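Local coordinates for protein Cag-Z (Helicobacter pylori, PDB 1S2X) that is of unknown function but is encoded by the cag pathogenicity island, which specifies a type IV secretion system, at residues A[19-24]-A[120-125]; A[44-49]-A[53-58]; A[69-74]-A[135-140]; A[86-91]-A[176-181]. The protein carries 1 engineered substitution. All coordinates share one frame; numbering follows the deposited sequence.

Contact 1 (A[19-24]-A[120-125])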
loop_
_atom_site.group_PDB
_atom_site.type_symbol
_atom_site.label_atom_id
_atom_site.label_comp_id
_atom_site.label_asym_id
_atom_site.label_seq_id
_atom_site.Cartn_x
_atom_site.Cartn_y
_atom_site.Cartn_z
ATOM N N LYS A 19 -7.949 13.927 5.898
ATOM C CA LYS A 19 -7.104 14.433 6.978
ATOM C C LYS A 19 -6.008 13.425 7.294
ATOM O O LYS A 19 -4.864 13.761 7.593
ATOM C CB LYS A 19 -7.928 14.725 8.231
ATOM C CG LYS A 19 -9.122 15.650 8.055
ATOM C CD LYS A 19 -8.710 17.028 7.572
ATOM C CE LYS A 19 -8.681 18.054 8.715
ATOM N NZ LYS A 19 -7.772 19.184 8.415
ATOM N N ILE A 20 -6.389 12.155 7.231
ATOM C CA ILE A 20 -5.420 11.080 7.466
ATOM C C ILE A 20 -4.463 10.961 6.290
ATOM O O ILE A 20 -3.292 10.605 6.447
ATOM C CB ILE A 20 -6.179 9.779 7.764
ATOM C CG1 ILE A 20 -7.092 9.903 9.002
ATOM C CG2 ILE A 20 -5.244 8.597 7.903
ATOM C CD1 ILE A 20 -7.469 8.565 9.595
ATOM N N LEU A 21 -4.894 11.268 5.070
ATOM C CA LEU A 21 -3.930 11.290 3.969
ATOM C C LEU A 21 -2.886 12.388 4.154
ATOM O O LEU A 21 -1.685 12.129 4.188
ATOM C CB LEU A 21 -4.664 11.469 2.643
ATOM C CG LEU A 21 -5.432 10.263 2.119
ATOM C CD1 LEU A 21 -6.156 10.623 0.826
ATOM C CD2 LEU A 21 -4.533 9.051 1.901
ATOM N N ASP A 22 -3.300 13.646 4.283
ATOM C CA ASP A 22 -2.389 14.768 4.460
ATOM C C ASP A 22 -1.536 14.627 5.716
ATOM O O ASP A 22 -0.352 14.958 5.756
ATOM C CB ASP A 22 -3.167 16.084 4.552
ATOM C CG ASP A 22 -4.232 16.237 3.484
ATOM O OD1 ASP A 22 -3.949 15.876 2.325
ATOM O OD2 ASP A 22 -5.341 16.721 3.807
ATOM N N SER A 23 -2.157 14.130 6.780
ATOM C CA SER A 23 -1.439 13.959 8.036
ATOM C C SER A 23 -0.231 13.041 7.870
ATOM O O SER A 23 0.809 13.278 8.479
ATOM C CB SER A 23 -2.386 13.397 9.099
ATOM O OG SER A 23 -1.688 12.768 10.154
ATOM N N ASN A 24 -0.397 12.010 7.061
ATOM C CA ASN A 24 0.548 10.929 6.872
ATOM C C ASN A 24 1.285 11.017 5.542
ATOM O O ASN A 24 1.936 10.061 5.120
ATOM C CB ASN A 24 -0.185 9.580 6.920
ATOM C CG ASN A 24 -0.361 9.016 8.310
ATOM O OD1 ASN A 24 0.595 8.588 8.957
ATOM N ND2 ASN A 24 -1.604 8.986 8.786
ATOM N N ASN A 120 -12.628 -0.094 5.533
ATOM C CA ASN A 120 -12.129 -1.206 4.738
ATOM C C ASN A 120 -11.647 -0.720 3.367
ATOM O O ASN A 120 -10.613 -1.180 2.889
ATOM C CB ASN A 120 -13.186 -2.288 4.540
ATOM C CG ASN A 120 -12.565 -3.581 4.029
ATOM O OD1 ASN A 120 -11.500 -3.979 4.503
ATOM N ND2 ASN A 120 -13.200 -4.252 3.076
ATOM N N ASN A 121 -12.401 0.185 2.762
ATOM C CA ASN A 121 -12.180 0.637 1.398
ATOM C C ASN A 121 -11.083 1.673 1.265
ATOM O O ASN A 121 -10.283 1.664 0.313
ATOM C CB ASN A 121 -13.508 1.193 0.840
ATOM C CG ASN A 121 -14.423 0.009 0.543
ATOM O OD1 ASN A 121 -15.638 0.140 0.505
ATOM N ND2 ASN A 121 -13.800 -1.145 0.339
ATOM N N PHE A 122 -11.039 2.587 2.235
ATOM C CA PHE A 122 -9.991 3.605 2.177
ATOM C C PHE A 122 -8.623 2.978 2.414
ATOM O O PHE A 122 -7.638 3.317 1.756
ATOM C CB PHE A 122 -10.311 4.678 3.205
ATOM C CG PHE A 122 -9.204 5.677 3.486
ATOM C CD1 PHE A 122 -8.409 5.548 4.606
ATOM C CD2 PHE A 122 -8.964 6.741 2.635
ATOM C CE1 PHE A 122 -7.401 6.456 4.866
ATOM C CE2 PHE A 122 -7.969 7.660 2.899
ATOM C CZ PHE A 122 -7.184 7.527 4.029
ATOM N N THR A 123 -8.533 2.041 3.364
ATOM C CA THR A 123 -7.229 1.470 3.677
ATOM C C THR A 123 -6.787 0.511 2.575
ATOM O O THR A 123 -5.633 0.587 2.149
ATOM C CB THR A 123 -7.179 0.706 5.014
ATOM O OG1 THR A 123 -8.188 -0.302 5.028
ATOM C CG2 THR A 123 -7.462 1.645 6.175
ATOM N N CYS A 124 -7.707 -0.348 2.158
ATOM C CA CYS A 124 -7.415 -1.332 1.114
ATOM C C CYS A 124 -7.039 -0.664 -0.202
ATOM O O CYS A 124 -6.201 -1.170 -0.958
ATOM C CB CYS A 124 -8.599 -2.283 0.941
ATOM S SG CYS A 124 -8.622 -3.612 2.175
ATOM N N ASP A 125 -7.615 0.491 -0.527
ATOM C CA ASP A 125 -7.210 1.173 -1.753
ATOM C C ASP A 125 -5.829 1.782 -1.572
ATOM O O ASP A 125 -5.031 1.866 -2.503
ATOM C CB ASP A 125 -8.189 2.271 -2.158
ATOM C CG ASP A 125 -9.534 1.748 -2.622
ATOM O OD1 ASP A 125 -9.701 0.521 -2.776
ATOM O OD2 ASP A 125 -10.446 2.588 -2.826
#

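Contact 2 (A[44-49]-A[53-58])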
loop_
_atom_site.group_PDB
_atom_site.type_symbol
_atom_site.label_atom_id
_atom_site.label_comp_id
_atom_site.label_asym_id
_atom_site.label_seq_id
_atom_site.Cartn_x
_atom_site.Cartn_y
_atom_site.Cartn_z
ATOM N N THR A 44 16.760 1.085 -17.327
ATOM C CA THR A 44 16.438 0.966 -18.751
ATOM C C THR A 44 17.252 -0.117 -19.452
ATOM O O THR A 44 16.758 -0.766 -20.385
ATOM C CB THR A 44 16.660 2.306 -19.483
ATOM O OG1 THR A 44 18.019 2.706 -19.265
ATOM C CG2 THR A 44 15.770 3.400 -18.920
ATOM N N SER A 45 18.494 -0.360 -19.048
ATOM C CA SER A 45 19.328 -1.382 -19.678
ATOM C C SER A 45 18.803 -2.804 -19.536
ATOM O O SER A 45 19.240 -3.688 -20.296
ATOM C CB SER A 45 20.757 -1.301 -19.120
ATOM O OG SER A 45 20.856 -1.848 -17.816
ATOM N N LEU A 46 17.875 -3.102 -18.630
ATOM C CA LEU A 46 17.271 -4.431 -18.571
ATOM C C LEU A 46 16.730 -4.862 -19.945
ATOM O O LEU A 46 16.745 -6.029 -20.329
ATOM C CB LEU A 46 16.097 -4.501 -17.592
ATOM C CG LEU A 46 16.421 -4.301 -16.116
ATOM C CD1 LEU A 46 15.121 -4.194 -15.331
ATOM C CD2 LEU A 46 17.338 -5.422 -15.628
ATOM N N LYS A 47 16.238 -3.872 -20.671
ATOM C CA LYS A 47 15.668 -4.096 -22.000
ATOM C C LYS A 47 16.725 -4.619 -22.959
ATOM O O LYS A 47 16.442 -5.338 -23.916
ATOM C CB LYS A 47 15.060 -2.787 -22.500
ATOM C CG LYS A 47 14.368 -2.856 -23.845
ATOM C CD LYS A 47 13.193 -1.896 -23.922
ATOM C CE LYS A 47 11.870 -2.644 -23.957
ATOM N NZ LYS A 47 11.966 -3.900 -24.750
ATOM N N ASP A 48 18.000 -4.278 -22.728
ATOM C CA ASP A 48 19.015 -4.822 -23.632
ATOM C C ASP A 48 19.637 -6.100 -23.089
ATOM O O ASP A 48 20.748 -6.447 -23.508
ATOM C CB ASP A 48 20.110 -3.790 -23.914
ATOM C CG ASP A 48 19.547 -2.489 -24.454
ATOM O OD1 ASP A 48 20.055 -1.418 -24.067
ATOM O OD2 ASP A 48 18.596 -2.531 -25.262
ATOM N N SER A 49 18.963 -6.804 -22.169
ATOM C CA SER A 49 19.567 -8.041 -21.668
ATOM C C SER A 49 19.793 -9.031 -22.813
ATOM O O SER A 49 18.931 -9.213 -23.678
ATOM C CB SER A 49 18.702 -8.661 -20.571
ATOM O OG SER A 49 18.376 -7.717 -19.560
ATOM N N GLN A 53 19.700 -15.389 -18.260
ATOM C CA GLN A 53 20.481 -15.211 -17.025
ATOM C C GLN A 53 21.260 -13.905 -17.080
ATOM O O GLN A 53 21.767 -13.415 -16.066
ATOM C CB GLN A 53 21.385 -16.417 -16.770
ATOM C CG GLN A 53 20.682 -17.672 -16.284
ATOM C CD GLN A 53 19.754 -17.463 -15.105
ATOM O OE1 GLN A 53 20.099 -16.825 -14.110
ATOM N NE2 GLN A 53 18.544 -18.013 -15.185
ATOM N N ASP A 54 21.364 -13.314 -18.272
ATOM C CA ASP A 54 22.034 -12.009 -18.340
ATOM C C ASP A 54 21.065 -10.955 -17.802
ATOM O O ASP A 54 21.496 -9.980 -17.195
ATOM C CB ASP A 54 22.463 -11.650 -19.751
ATOM C CG ASP A 54 23.125 -10.297 -19.897
ATOM O OD1 ASP A 54 24.134 -10.024 -19.212
ATOM O OD2 ASP A 54 22.642 -9.489 -20.720
ATOM N N PHE A 55 19.788 -11.185 -18.041
ATOM C CA PHE A 55 18.704 -10.399 -17.465
ATOM C C PHE A 55 18.807 -10.447 -15.939
ATOM O O PHE A 55 18.797 -9.426 -15.252
ATOM C CB PHE A 55 17.348 -10.931 -17.933
ATOM C CG PHE A 55 16.153 -10.381 -17.181
ATOM C CD1 PHE A 55 15.428 -11.164 -16.296
ATOM C CD2 PHE A 55 15.747 -9.075 -17.360
ATOM C CE1 PHE A 55 14.333 -10.659 -15.619
ATOM C CE2 PHE A 55 14.658 -8.561 -16.682
ATOM C CZ PHE A 55 13.938 -9.350 -15.807
ATOM N N LEU A 56 18.908 -11.652 -15.390
ATOM C CA LEU A 56 18.921 -11.816 -13.931
ATOM C C LEU A 56 20.185 -11.241 -13.322
ATOM O O LEU A 56 20.177 -10.743 -12.201
ATOM C CB LEU A 56 18.783 -13.291 -13.553
ATOM C CG LEU A 56 17.355 -13.815 -13.726
ATOM C CD1 LEU A 56 17.214 -15.189 -13.101
ATOM C CD2 LEU A 56 16.368 -12.802 -13.141
ATOM N N ARG A 57 21.274 -11.337 -14.079
ATOM C CA ARG A 57 22.504 -10.694 -13.665
ATOM C C ARG A 57 22.288 -9.180 -13.603
ATOM O O ARG A 57 22.769 -8.499 -12.707
ATOM C CB ARG A 57 23.645 -10.976 -14.636
ATOM C CG ARG A 57 24.936 -10.282 -14.218
ATOM C CD ARG A 57 25.771 -11.270 -13.396
ATOM N NE ARG A 57 25.757 -12.595 -14.014
ATOM C CZ ARG A 57 26.517 -12.955 -15.040
ATOM N NH1 ARG A 57 27.379 -12.114 -15.587
ATOM N NH2 ARG A 57 26.423 -14.189 -15.527
ATOM N N ARG A 58 21.550 -8.659 -14.585
ATOM C CA ARG A 58 21.297 -7.220 -14.592
ATOM C C ARG A 58 20.292 -6.868 -13.517
ATOM O O ARG A 58 20.280 -5.762 -12.983
ATOM C CB ARG A 58 20.795 -6.806 -15.974
ATOM C CG ARG A 58 21.874 -6.922 -17.047
ATOM C CD ARG A 58 21.437 -6.270 -18.352
ATOM N NE ARG A 58 22.324 -6.644 -19.453
ATOM C CZ ARG A 58 22.570 -5.878 -20.508
ATOM N NH1 ARG A 58 22.010 -4.680 -20.628
ATOM N NH2 ARG A 58 23.396 -6.338 -21.442
#

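Contact 3 (A[69-74]-A[135-140])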
loop_
_atom_site.group_PDB
_atom_site.type_symbol
_atom_site.label_atom_id
_atom_site.label_comp_id
_atom_site.label_asym_id
_atom_site.label_seq_id
_atom_site.Cartn_x
_atom_site.Cartn_y
_atom_site.Cartn_z
ATOM N N ASN A 69 21.524 3.351 -3.399
ATOM C CA ASN A 69 20.804 4.622 -3.520
ATOM C C ASN A 69 19.780 4.791 -2.404
ATOM O O ASN A 69 18.912 5.659 -2.450
ATOM C CB ASN A 69 20.131 4.712 -4.897
ATOM C CG ASN A 69 21.119 5.111 -5.979
ATOM O OD1 ASN A 69 21.900 4.317 -6.505
ATOM N ND2 ASN A 69 21.081 6.393 -6.317
ATOM N N PHE A 70 19.886 3.938 -1.393
ATOM C CA PHE A 70 18.987 3.847 -0.254
ATOM C C PHE A 70 17.527 3.749 -0.648
ATOM O O PHE A 70 16.644 4.271 0.028
ATOM C CB PHE A 70 19.208 5.041 0.699
ATOM C CG PHE A 70 20.560 4.864 1.395
ATOM C CD1 PHE A 70 20.608 4.529 2.736
ATOM C CD2 PHE A 70 21.739 5.033 0.687
ATOM C CE1 PHE A 70 21.827 4.366 3.375
ATOM C CE2 PHE A 70 22.960 4.871 1.311
ATOM C CZ PHE A 70 22.991 4.526 2.652
ATOM N N ILE A 71 17.228 3.043 -1.747
ATOM C CA ILE A 71 15.803 2.814 -1.989
ATOM C C ILE A 71 15.289 1.875 -0.907
ATOM O O ILE A 71 15.952 0.910 -0.514
ATOM C CB ILE A 71 15.528 2.203 -3.360
ATOM C CG1 ILE A 71 14.174 2.557 -3.966
ATOM C CG2 ILE A 71 15.591 0.687 -3.268
ATOM C CD1 ILE A 71 13.176 1.457 -3.681
ATOM N N SER A 72 14.095 2.136 -0.377
ATOM C CA SER A 72 13.613 1.291 0.712
ATOM C C SER A 72 12.095 1.180 0.671
ATOM O O SER A 72 11.381 2.176 0.700
ATOM C CB SER A 72 14.047 1.848 2.075
ATOM O OG SER A 72 14.229 0.800 3.020
ATOM N N PHE A 73 11.625 -0.060 0.611
ATOM C CA PHE A 73 10.188 -0.288 0.611
ATOM C C PHE A 73 9.663 -0.313 2.040
ATOM O O PHE A 73 8.487 -0.046 2.263
ATOM C CB PHE A 73 9.856 -1.600 -0.083
ATOM C CG PHE A 73 10.242 -1.620 -1.554
ATOM C CD1 PHE A 73 10.178 -0.449 -2.305
ATOM C CD2 PHE A 73 10.642 -2.802 -2.140
ATOM C CE1 PHE A 73 10.519 -0.482 -3.645
ATOM C CE2 PHE A 73 11.015 -2.817 -3.480
ATOM C CZ PHE A 73 10.964 -1.655 -4.222
ATOM N N ASP A 74 10.566 -0.630 2.962
ATOM C CA ASP A 74 10.218 -0.630 4.383
ATOM C C ASP A 74 9.479 0.645 4.770
ATOM O O ASP A 74 8.525 0.638 5.554
ATOM C CB ASP A 74 11.492 -0.835 5.210
ATOM C CG ASP A 74 12.046 -2.248 4.989
ATOM O OD1 ASP A 74 13.269 -2.455 5.121
ATOM O OD2 ASP A 74 11.246 -3.149 4.674
ATOM N N ALA A 135 5.628 -2.592 -7.053
ATOM C CA ALA A 135 5.722 -3.510 -8.160
ATOM C C ALA A 135 6.335 -2.818 -9.385
ATOM O O ALA A 135 7.039 -3.472 -10.159
ATOM C CB ALA A 135 4.363 -4.090 -8.521
ATOM N N SER A 136 6.080 -1.527 -9.583
ATOM C CA SER A 136 6.646 -0.843 -10.745
ATOM C C SER A 136 8.147 -0.634 -10.694
ATOM O O SER A 136 8.666 -0.108 -11.688
ATOM C CB SER A 136 5.963 0.533 -10.901
ATOM O OG SER A 136 6.623 1.455 -10.041
ATOM N N TYR A 137 8.862 -1.007 -9.625
ATOM C CA TYR A 137 10.339 -0.964 -9.626
ATOM C C TYR A 137 10.975 -2.073 -10.459
ATOM O O TYR A 137 12.183 -2.142 -10.711
ATOM C CB TYR A 137 10.859 -1.045 -8.177
ATOM C CG TYR A 137 10.912 0.346 -7.546
ATOM C CD1 TYR A 137 12.093 1.073 -7.593
ATOM C CD2 TYR A 137 9.791 0.906 -6.940
ATOM C CE1 TYR A 137 12.176 2.342 -7.036
ATOM C CE2 TYR A 137 9.858 2.170 -6.382
ATOM C CZ TYR A 137 11.051 2.871 -6.438
ATOM O OH TYR A 137 11.136 4.134 -5.881
ATOM N N LEU A 138 10.176 -3.023 -10.928
ATOM C CA LEU A 138 10.523 -3.905 -12.040
ATOM C C LEU A 138 9.723 -3.346 -13.219
ATOM O O LEU A 138 8.549 -3.678 -13.381
ATOM C CB LEU A 138 10.189 -5.370 -11.788
ATOM C CG LEU A 138 10.513 -6.335 -12.951
ATOM C CD1 LEU A 138 12.006 -6.301 -13.252
ATOM C CD2 LEU A 138 10.032 -7.749 -12.657
ATOM N N PRO A 139 10.322 -2.442 -13.983
ATOM C CA PRO A 139 9.515 -1.638 -14.904
ATOM C C PRO A 139 9.123 -2.500 -16.098
ATOM O O PRO A 139 9.953 -2.992 -16.851
ATOM C CB PRO A 139 10.465 -0.510 -15.300
ATOM C CG PRO A 139 11.832 -1.111 -15.175
ATOM C CD PRO A 139 11.748 -2.109 -14.052
ATOM N N ARG A 140 7.828 -2.695 -16.276
ATOM C CA ARG A 140 7.364 -3.533 -17.381
ATOM C C ARG A 140 7.866 -3.007 -18.714
ATOM O O ARG A 140 8.082 -3.775 -19.653
ATOM C CB ARG A 140 5.839 -3.591 -17.413
ATOM C CG ARG A 140 5.249 -4.984 -17.508
ATOM C CD ARG A 140 5.933 -5.851 -18.556
ATOM N NE ARG A 140 5.366 -7.199 -18.611
ATOM C CZ ARG A 140 5.619 -8.134 -19.514
ATOM N NH1 ARG A 140 6.463 -7.926 -20.519
ATOM N NH2 ARG A 140 5.019 -9.308 -19.424
#

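Contact 4 (A[86-91]-A[176-181])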
loop_
_atom_site.group_PDB
_atom_site.type_symbol
_atom_site.label_atom_id
_atom_site.label_comp_id
_atom_site.label_asym_id
_atom_site.label_seq_id
_atom_site.Cartn_x
_atom_site.Cartn_y
_atom_site.Cartn_z
ATOM N N ALA A 86 -4.205 5.077 12.130
ATOM C CA ALA A 86 -4.819 6.386 12.245
ATOM C C ALA A 86 -6.291 6.353 11.810
ATOM O O ALA A 86 -7.078 7.078 12.423
ATOM C CB ALA A 86 -4.096 7.451 11.435
ATOM N N SER A 87 -6.595 5.551 10.811
ATOM C CA SER A 87 -7.919 5.324 10.257
ATOM C C SER A 87 -8.775 4.547 11.261
ATOM O O SER A 87 -9.953 4.839 11.458
ATOM C CB SER A 87 -7.834 4.562 8.931
ATOM O OG SER A 87 -7.373 5.375 7.865
ATOM N N TYR A 88 -8.153 3.556 11.891
ATOM C CA TYR A 88 -8.776 2.718 12.901
ATOM C C TYR A 88 -9.181 3.526 14.137
ATOM O O TYR A 88 -10.270 3.359 14.664
ATOM C CB TYR A 88 -7.828 1.619 13.361
ATOM C CG TYR A 88 -8.344 0.778 14.507
ATOM C CD1 TYR A 88 -7.732 0.815 15.751
ATOM C CD2 TYR A 88 -9.437 -0.060 14.336
ATOM C CE1 TYR A 88 -8.197 0.048 16.804
ATOM C CE2 TYR A 88 -9.904 -0.830 15.384
ATOM C CZ TYR A 88 -9.283 -0.776 16.610
ATOM O OH TYR A 88 -9.758 -1.543 17.649
ATOM N N ASN A 89 -8.256 4.382 14.538
ATOM C CA ASN A 89 -8.380 5.259 15.683
ATOM C C ASN A 89 -9.493 6.275 15.464
ATOM O O ASN A 89 -10.218 6.585 16.410
ATOM C CB ASN A 89 -7.048 5.948 15.944
ATOM C CG ASN A 89 -6.034 5.047 16.625
ATOM O OD1 ASN A 89 -4.851 5.394 16.706
ATOM N ND2 ASN A 89 -6.470 3.899 17.127
ATOM N N ARG A 90 -9.634 6.775 14.245
ATOM C CA ARG A 90 -10.728 7.686 13.896
ATOM C C ARG A 90 -12.068 6.963 13.889
ATOM O O ARG A 90 -13.061 7.390 14.483
ATOM C CB ARG A 90 -10.456 8.322 12.535
ATOM C CG ARG A 90 -11.506 9.274 12.002
ATOM C CD ARG A 90 -12.041 10.216 13.069
ATOM N NE ARG A 90 -13.348 10.765 12.695
ATOM C CZ ARG A 90 -13.867 11.871 13.215
ATOM N NH1 ARG A 90 -15.057 12.288 12.812
ATOM N NH2 ARG A 90 -13.209 12.564 14.133
ATOM N N CYS A 91 -12.140 5.821 13.207
ATOM C CA CYS A 91 -13.394 5.077 13.155
ATOM C C CYS A 91 -13.831 4.544 14.512
ATOM O O CYS A 91 -15.039 4.447 14.777
ATOM C CB CYS A 91 -13.270 3.917 12.158
ATOM S SG CYS A 91 -12.955 4.486 10.460
ATOM N N GLY A 176 -8.341 -6.442 7.882
ATOM C CA GLY A 176 -9.415 -7.416 7.973
ATOM C C GLY A 176 -9.837 -7.679 9.406
ATOM O O GLY A 176 -11.025 -7.799 9.729
ATOM N N THR A 177 -8.860 -7.758 10.308
ATOM C CA THR A 177 -9.158 -7.894 11.729
ATOM C C THR A 177 -9.674 -6.612 12.359
ATOM O O THR A 177 -10.459 -6.635 13.312
ATOM C CB THR A 177 -7.891 -8.310 12.502
ATOM O OG1 THR A 177 -7.451 -9.528 11.907
ATOM C CG2 THR A 177 -8.213 -8.566 13.965
ATOM N N LYS A 178 -9.216 -5.478 11.827
ATOM C CA LYS A 178 -9.689 -4.208 12.378
ATOM C C LYS A 178 -11.097 -3.939 11.858
ATOM O O LYS A 178 -11.929 -3.317 12.516
ATOM C CB LYS A 178 -8.719 -3.081 12.037
ATOM C CG LYS A 178 -7.474 -3.022 12.916
ATOM C CD LYS A 178 -6.488 -1.999 12.379
ATOM C CE LYS A 178 -5.615 -1.405 13.477
ATOM N NZ LYS A 178 -4.408 -2.240 13.741
ATOM N N TYR A 179 -11.352 -4.434 10.647
ATOM C CA TYR A 179 -12.684 -4.346 10.069
ATOM C C TYR A 179 -13.663 -5.142 10.938
ATOM O O TYR A 179 -14.761 -4.669 11.208
ATOM C CB TYR A 179 -12.725 -4.869 8.636
ATOM C CG TYR A 179 -14.122 -4.988 8.070
ATOM C CD1 TYR A 179 -14.809 -6.193 8.041
ATOM C CD2 TYR A 179 -14.759 -3.861 7.560
ATOM C CE1 TYR A 179 -16.083 -6.279 7.521
ATOM C CE2 TYR A 179 -16.035 -3.934 7.039
ATOM C CZ TYR A 179 -16.687 -5.145 7.022
ATOM O OH TYR A 179 -17.957 -5.222 6.500
ATOM N N ILE A 180 -13.238 -6.344 11.310
ATOM C CA ILE A 180 -14.033 -7.184 12.203
ATOM C C ILE A 180 -14.457 -6.357 13.412
ATOM O O ILE A 180 -15.630 -6.157 13.698
ATOM C CB ILE A 180 -13.247 -8.408 12.690
ATOM C CG1 ILE A 180 -13.000 -9.459 11.599
ATOM C CG2 ILE A 180 -13.921 -9.050 13.890
ATOM C CD1 ILE A 180 -13.700 -9.126 10.297
ATOM N N ILE A 181 -13.438 -5.859 14.099
ATOM C CA ILE A 181 -13.654 -5.063 15.299
ATOM C C ILE A 181 -14.629 -3.921 15.047
ATOM O O ILE A 181 -15.644 -3.806 15.733
ATOM C CB ILE A 181 -12.313 -4.528 15.838
ATOM C CG1 ILE A 181 -11.280 -5.612 16.151
ATOM C CG2 ILE A 181 -12.526 -3.649 17.060
ATOM C CD1 ILE A 181 -10.116 -5.092 16.968
#

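Contact 1 (A[19-24]-A[120-125])
Phe122 carries its CG anti to the backbone N (chi1 168°), and this torsion sends the ring out from helix 105-135 toward Ile20 and Leu21 of helix 14-23. On the other side Leu21 has CG anti to its carbonyl carbon (chi1 -74°); its CB does not aim at the partner helix, yet the branched end comes nearer to it. The two side chains slide past each other in opposite directions. Leu21 CG lies in the plane of the ring at its edge, 3.7 Å from Phe122 CE2, while Leu21 CD2 approaches Phe122 CZ to the same 3.7 Å. Ile20 closes a neighbouring part of the edge more loosely, its CG2 standing 4.3 Å from Phe122 CE1. The evidence therefore points to a purely apolar contact, in which one aromatic edge fits against two aliphatic side chains. It is small, burying 124 Å² in all, and the backbones stay well apart: the nearest alpha carbons, Leu21 CA and Phe122 CA, are 10.0 Å from each other. Ser87 of helix 74-101 touches both Ile20 and Phe122. The short helix 14-23 thus lies against helices 74-101 and 105-135 through side chains, in an all-helical fold without strands.

Contact 2 (A[44-49]-A[53-58])
Arg58 reaches back from helix 52-68 over the chain that leads into it, and Ser49 packs beside the same helix. The contact belongs to the connection between helices 31-43 and 52-68, in which residues 44-47 keep helical phi/psi without the regular bonds and pack on the first turns of helix 52-68. The closest alpha carbons, Ser49 CA and Phe55 CA, are only 4.9 Å apart.

The polar interactions centre on the guanidinium group. Arg58 NH1 gives a weak hydrogen bond to Ser45 O at 3.0 Å, strongly bent at 124°. The carbonyl oxygen of Asp48 lies over one guanidinium face, displaced toward the rim, and Ser49 CA sits above the centre of that face. Within the helix, Arg58 NE (3.1 Å) and NH2 both give weak hydrogen bonds to Asp54 OD2 as part of a salt bridge. OD2 also accepts from the backbone N of Asn50, and thus joins Arg58 to the residues just before the helix. An extended run from CG to NE lets Arg58 span the gap between helix and loop.

The apolar contacts involve Leu46 and Phe55. Leu46 slides past Arg58 in the opposite direction, its CD2 3.7 Å from Arg58 CB, and the same methyl approaches Phe55 CE2 obliquely at 4.3 Å. Pro144 and Ile147 also touch Phe55.

Ser49 touches both Arg58 and Phe55. Its OG is modelled 2.5 Å from Leu46 O, a hydrogen bond whose exact length is doubtful. It lies 3.6 Å from Arg58 CD and, in the plane of the Phe55 ring at its edge, 3.7 Å from Phe55 CD2.

Contact 3 (A[69-74]-A[135-140])
An aromatic-aliphatic cluster joins two interhelical loops here: residues 69-74, between helices 52-68 and 74-101, and residues 135-140, between helices 105-135 and 149-158. Tyr137 is its central element, and one face of its ring receives both partners. Phe73 meets that face in a T-shaped stack, presenting its edge, with the centroids of the Phe73 and Tyr137 rings 5.2 Å apart and their planes inclined at 67°. The leading atom is Phe73 CE1, 3.6 Å from Tyr137 CD2. Ile71 CD1 comes to the same face in a CH-pi contact, 4.0 Å from the Tyr137 ring centroid and 26° off the normal; its nearest ring atom is Tyr137 CE1. Both approaching carbons are offset toward the rim, Phe73 on the CD2 side and Ile71 on the CE1 side, and thus share the face without competing for its centre. A chi1 of -151° places Ile71 CG1 roughly anti to the backbone N and directs that branch at the tyrosine.

The backbone geometry on both sides is well defined. A Schellman motif with Phe70 at C-prime ends helix 52-68 just before Ile71, and a type I beta turn from Ala135 to Leu138 carries Tyr137. Beyond the two segments, Val34 and Arg35 of helix 31-43 touch Tyr137, while Met66 touches both Ile71 and Phe73.

The alpha carbons Ile71 CA and Tyr137 CA remain 10.1 Å apart, so it is the side chains that bridge the loops. Their chemistry is consistent with dispersion, plus the weak electrostatics of C-H groups facing a pi cloud, as the main attraction in this buried contact.

Contact 4 (A[86-91]-A[176-181])
Tyr88 of helix 74-101 and Lys178 of helix 161-183 form the closely packed part of this contact. The aliphatic chain of the lysine crosses the tyrosine at about a right angle, placing CE over one face of the ring. Lys178 CE is 3.6 Å from Tyr88 CG and 4.1 Å from the Tyr88 ring centroid, 29° off the normal, which meets the geometry of a CH-pi contact. Nearer the backbone, Lys178 CG lies 3.8 Å from Tyr88 CD2. The chain then bends at its last torsion (chi4 86°), and the ammonium nitrogen NZ ends 5.3 Å from the Tyr88 centroid, giving at most a weak cation-pi attraction. Its salt bridge is made instead to Asp174, one turn earlier on the same helix.

The sparser side is at the phenolic end, where exposed Ile181 buries only 29 Å² against 53 Å² for Lys178. Few atoms touch, though closely: at the ring edge, Ile181 CG2 is 3.5 Å and Ile181 CD1 3.6 Å from Tyr88 OH. In the isolated chain this side faces solvent, though in the crystal both residues touch a lattice neighbour.

The backbones approach to 7.0 Å between Tyr88 CA and Lys178 CA. Phe119 of helix 105-135 touches both Ser87 and Lys178, and Leu182 of helix 161-183 touches Tyr88 and Cys91, placing the contact where helices 74-101, 105-135 and 161-183 pack together.

How the contacts relate
Contacts 1 and 4 touch each other, with centres about 12 Å apart. Asn120 CB lies 3.8 Å from Tyr179 CD2, so helix 105-135 of contact 1 meets helix 161-183 of contact 4. Contacts 2 and 3 make a second pair, with centres about 16 Å apart; they touch where Leu46 CD1 meets Pro139 CD at 4.2 Å. Contacts 2 and 4 lie on opposite sides of the chain's centre, about 43 Å between centres, which reflects the elongated shape of the molecule. Contact 3 lies about 22 Å from contact 1, centre to centre, and in sequence the segments of contacts 1, 3 and 4 alternate, so the segments that meet are far apart in sequence.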